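Long-range contacts in pyridoxamine 5'-phosphate oxidase-related, FMN-binding protein (Paracoccus denitrificans, PDB 6VNA), which belongs to the FMN-binding split-barrel superfamily, probably binds heme, and probably acts as a noncanonical heme oxygenase that degrades c-type heme: residues A[25-30]-A[44-49]; A[52-57]-A[133-138]. All coordinates share one frame; numbering follows the deposited sequence.

Contact 1 (A[25-30]-A[44-49]); sequences RHASLG and IALQTD
Ala27 and Ile44 are tied by two backbone hydrogen bonds, which makes them a hydrogen-bonded pair of antiparallel strands. Ile44 N gives its hydrogen to Ala27 O at 2.9 Å, and Ala27 N returns one to Ile44 O over the same distance, though less straight. A third bond runs from Leu46 N to Arg25 O (3.0 Å). The short axes of the two strands make 115°, far from the 180° of a flat antiparallel pair. Ile44 O also takes a CA-H...O contact from His26 CA at 3.1 Å and lies in the plane of the His26 imidazole, at its edge.

The apolar contacts gather on the face that carries Ala27 and Ile44. With CG1 placed between the backbone N and the carbonyl carbon (chi1 61°), Ile44 sets CD1 3.9 Å from Leu29 CB, while its CG2 lies near Leu29 CD2. Farther along, Leu46 CD2 meets Ala27 CB at 3.7 Å. Cut back to alanine, Ile44 would lose CG1, CG2 and CD1, which is likely to open a gap beside Leu29 CB and CD2.

Around this hairpin, strand 73-79 flanks 26-32, and strand 54-59 flanks 39-48. Helix 108-115 covers the side of Ala45 and Gln47, Trp112 O accepting from Gln47 NE2, and Ser28 OG is hydrogen-bonded to Ser28 of the second subunit.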
# COMPACT_ATOMS: atom_id res chain seq x y z
N ARG A 25 -3.10 9.13 9.02
CA ARG A 25 -4.28 9.77 8.36
C ARG A 25 -4.52 9.13 6.97
O ARG A 25 -5.64 9.19 6.49
CB ARG A 25 -4.06 11.29 8.32
CG ARG A 25 -3.91 11.94 9.69
CD ARG A 25 -5.16 11.74 10.56
NE ARG A 25 -5.11 12.33 11.89
CZ ARG A 25 -4.62 11.76 12.98
NH1 ARG A 25 -4.08 10.55 12.92
NH2 ARG A 25 -4.66 12.40 14.14
N HIS A 26 -3.50 8.54 6.34
CA HIS A 26 -3.58 7.91 5.00
C HIS A 26 -2.77 6.63 5.02
O HIS A 26 -1.98 6.47 5.96
CB HIS A 26 -3.06 8.85 3.91
CG HIS A 26 -3.75 10.17 3.92
ND1 HIS A 26 -5.04 10.32 3.45
CD2 HIS A 26 -3.35 11.39 4.37
CE1 HIS A 26 -5.41 11.57 3.61
NE2 HIS A 26 -4.39 12.25 4.16
N ALA A 27 -2.96 5.78 4.00
CA ALA A 27 -2.18 4.54 3.84
C ALA A 27 -2.18 4.08 2.38
O ALA A 27 -3.01 4.58 1.57
CB ALA A 27 -2.76 3.47 4.72
N SER A 28 -1.30 3.13 2.08
CA SER A 28 -1.39 2.29 0.86
C SER A 28 -2.21 1.05 1.22
O SER A 28 -1.81 0.33 2.14
CB SER A 28 -0.03 1.92 0.35
OG SER A 28 0.72 3.07 0.04
N LEU A 29 -3.33 0.82 0.53
CA LEU A 29 -4.17 -0.39 0.76
C LEU A 29 -3.90 -1.39 -0.36
O LEU A 29 -3.91 -0.99 -1.56
CB LEU A 29 -5.64 0.01 0.83
CG LEU A 29 -6.65 -1.14 0.77
CD1 LEU A 29 -6.71 -1.91 2.09
CD2 LEU A 29 -8.01 -0.59 0.41
N GLY A 30 -3.57 -2.62 0.01
CA GLY A 30 -3.53 -3.76 -0.90
C GLY A 30 -4.85 -4.52 -0.92
O GLY A 30 -5.34 -4.94 0.18
N ILE A 44 -5.48 5.44 0.38
CA ILE A 44 -6.76 5.62 1.11
C ILE A 44 -6.61 6.52 2.35
O ILE A 44 -5.52 6.56 2.94
CB ILE A 44 -7.32 4.25 1.55
CG1 ILE A 44 -6.36 3.51 2.48
CG2 ILE A 44 -7.68 3.41 0.33
CD1 ILE A 44 -7.04 2.58 3.46
N ALA A 45 -7.70 7.15 2.75
CA ALA A 45 -7.84 7.77 4.08
C ALA A 45 -7.95 6.62 5.08
O ALA A 45 -8.71 5.68 4.83
CB ALA A 45 -9.04 8.69 4.13
N LEU A 46 -7.10 6.64 6.09
CA LEU A 46 -7.04 5.59 7.13
C LEU A 46 -6.68 6.21 8.47
O LEU A 46 -5.65 6.90 8.56
CB LEU A 46 -5.99 4.54 6.77
CG LEU A 46 -5.90 3.43 7.82
CD1 LEU A 46 -6.85 2.29 7.47
CD2 LEU A 46 -4.48 2.94 7.96
N GLN A 47 -7.49 5.92 9.48
CA GLN A 47 -7.24 6.23 10.91
C GLN A 47 -7.44 4.93 11.69
O GLN A 47 -7.55 3.88 11.05
CB GLN A 47 -8.21 7.34 11.32
CG GLN A 47 -8.07 8.60 10.49
CD GLN A 47 -8.99 9.69 10.97
OE1 GLN A 47 -9.46 9.68 12.10
NE2 GLN A 47 -9.32 10.61 10.09
N THR A 48 -7.43 5.00 13.02
CA THR A 48 -7.86 3.91 13.94
C THR A 48 -9.24 4.27 14.48
O THR A 48 -9.56 5.44 14.41
CB THR A 48 -6.83 3.77 15.06
OG1 THR A 48 -6.80 5.05 15.71
CG2 THR A 48 -5.46 3.40 14.56
N ASP A 49 -10.04 3.33 15.00
CA ASP A 49 -11.16 3.72 15.91
C ASP A 49 -10.73 3.43 17.35
O ASP A 49 -9.53 3.13 17.56
CB ASP A 49 -12.55 3.20 15.48
CG ASP A 49 -12.71 1.73 15.16
OD1 ASP A 49 -11.75 0.96 15.42
OD2 ASP A 49 -13.80 1.37 14.66

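Contact 2 (A[52-57]-A[133-138]); sequences GVPLAL and IEPVSG
Ile133 lies alongside Pro54 and Ala56, and its side chain can be followed outward from the backbone. CB packs 4.3 Å from CB of Pro54. CG1 then leaves anti to the carbonyl carbon (chi1 -60°), and this turn carries the longer branch along strand 54-57. At the tip, CD1 meets the methyl CB of Ala56 at 3.9 Å. Leu76 and Ala74 of strand 73-79 also touch this side chain, which is buried.

One hydrogen bond joins the backbones: Ile133 N donates to Pro54 O at 3.0 Å, nearly straight at the hydrogen (168°). The other side of the pairing is different, because the proline nitrogen has no hydrogen to offer. Ile133 O instead faces carbon, with Pro54 CD 3.5 Å away and Val53 CG1 at 3.9 Å. Beyond it, the two proline rings approach through their CD atoms, Pro54 to Pro135, at 4.2 Å. The CB of Glu134 leaves the backbone away from strand 54-57, and at the side chain's far end OE1 forms a salt bridge with Arg98.

Strand 54-59 runs antiparallel to 128-135, and the latter also pairs with 92-101. At Val136 the chain turns a corner through a classic beta bulge, where Val136 and Ser137 both face Leu96, before continuing as strand 137-141. Such a coiled antiparallel sheet is consistent with the split beta-barrel of FMN-binding proteins related to pyridoxamine 5'-phosphate oxidase.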
# COMPACT_ATOMS: atom_id res chain seq x y z
N GLY A 52 -8.28 1.05 18.57
CA GLY A 52 -6.98 1.22 17.89
C GLY A 52 -6.81 0.31 16.68
O GLY A 52 -5.66 0.06 16.25
N VAL A 53 -7.93 -0.18 16.14
CA VAL A 53 -8.00 -1.08 14.96
C VAL A 53 -8.06 -0.20 13.73
O VAL A 53 -8.85 0.75 13.69
CB VAL A 53 -9.23 -2.02 15.06
CG1 VAL A 53 -9.51 -2.76 13.76
CG2 VAL A 53 -9.06 -3.00 16.22
N PRO A 54 -7.20 -0.45 12.71
CA PRO A 54 -7.21 0.34 11.48
C PRO A 54 -8.63 0.48 10.92
O PRO A 54 -9.39 -0.46 10.94
CB PRO A 54 -6.36 -0.47 10.50
CG PRO A 54 -5.43 -1.27 11.40
CD PRO A 54 -6.22 -1.53 12.68
N LEU A 55 -8.97 1.68 10.46
CA LEU A 55 -10.32 2.01 9.98
C LEU A 55 -10.15 2.80 8.70
O LEU A 55 -9.52 3.86 8.77
CB LEU A 55 -11.03 2.85 11.05
CG LEU A 55 -12.43 3.35 10.71
CD1 LEU A 55 -13.42 2.18 10.64
CD2 LEU A 55 -12.88 4.38 11.74
N ALA A 56 -10.66 2.28 7.59
CA ALA A 56 -10.49 2.85 6.23
C ALA A 56 -11.79 3.54 5.87
O ALA A 56 -12.84 3.13 6.39
CB ALA A 56 -10.11 1.74 5.28
N LEU A 57 -11.74 4.58 5.06
CA LEU A 57 -12.95 5.24 4.49
C LEU A 57 -12.83 5.15 2.96
O LEU A 57 -11.95 5.83 2.38
CB LEU A 57 -13.00 6.67 5.01
CG LEU A 57 -14.17 7.54 4.54
CD1 LEU A 57 -15.50 6.92 4.91
CD2 LEU A 57 -14.08 8.94 5.12
N ILE A 133 -10.11 -2.88 9.31
CA ILE A 133 -9.14 -3.87 8.77
C ILE A 133 -8.49 -4.53 9.97
O ILE A 133 -7.57 -3.93 10.55
CB ILE A 133 -8.16 -3.21 7.78
CG1 ILE A 133 -8.93 -2.61 6.61
CG2 ILE A 133 -7.13 -4.22 7.29
CD1 ILE A 133 -8.16 -1.61 5.83
N GLU A 134 -9.03 -5.69 10.35
CA GLU A 134 -8.65 -6.42 11.59
C GLU A 134 -7.32 -7.11 11.33
O GLU A 134 -7.20 -7.90 10.41
CB GLU A 134 -9.73 -7.42 11.99
CG GLU A 134 -11.03 -6.75 12.39
CD GLU A 134 -12.20 -7.71 12.55
OE1 GLU A 134 -12.02 -8.91 12.26
OE2 GLU A 134 -13.30 -7.25 12.94
N PRO A 135 -6.26 -6.78 12.09
CA PRO A 135 -4.95 -7.35 11.84
C PRO A 135 -4.84 -8.81 12.27
O PRO A 135 -5.35 -9.17 13.30
CB PRO A 135 -3.98 -6.46 12.64
CG PRO A 135 -4.85 -5.82 13.71
CD PRO A 135 -6.24 -5.73 13.13
N VAL A 136 -4.13 -9.57 11.44
CA VAL A 136 -3.63 -10.94 11.71
C VAL A 136 -2.15 -10.85 12.07
O VAL A 136 -1.77 -11.40 13.12
CB VAL A 136 -3.87 -11.84 10.47
CG1 VAL A 136 -3.22 -13.20 10.61
CG2 VAL A 136 -5.35 -11.98 10.16
N SER A 137 -1.34 -10.19 11.22
CA SER A 137 0.14 -10.06 11.38
C SER A 137 0.67 -8.70 10.87
O SER A 137 -0.07 -7.94 10.20
CB SER A 137 0.83 -11.21 10.70
OG SER A 137 0.94 -10.98 9.30
N GLY A 138 1.92 -8.39 11.20
CA GLY A 138 2.56 -7.09 10.93
C GLY A 138 4.04 -7.21 10.66
O GLY A 138 4.71 -8.07 11.27

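The centres of contacts 1 and 2 are about 9 Å apart, and both belong to one antiparallel sheet. Along the chain they come in series: contact 1 closes the hairpin of strands 26-32 and 39-48, and contact 2 then joins strand 54-59 to the much later 128-135. Strands 39-48 and 54-59 are neighbours, so the order across the sheet is 26-32, 39-48, 54-59, 128-135. Gln47 O and Leu55 N, 2.7 Å apart, probably share a hydrogen bond, and Ile44 CD1 packs on Ala56 CB at 3.7 Å. Touched by Ile44 and by Ile133, Ala56 joins the two apolar clusters, so early and late parts of the chain meet in one core.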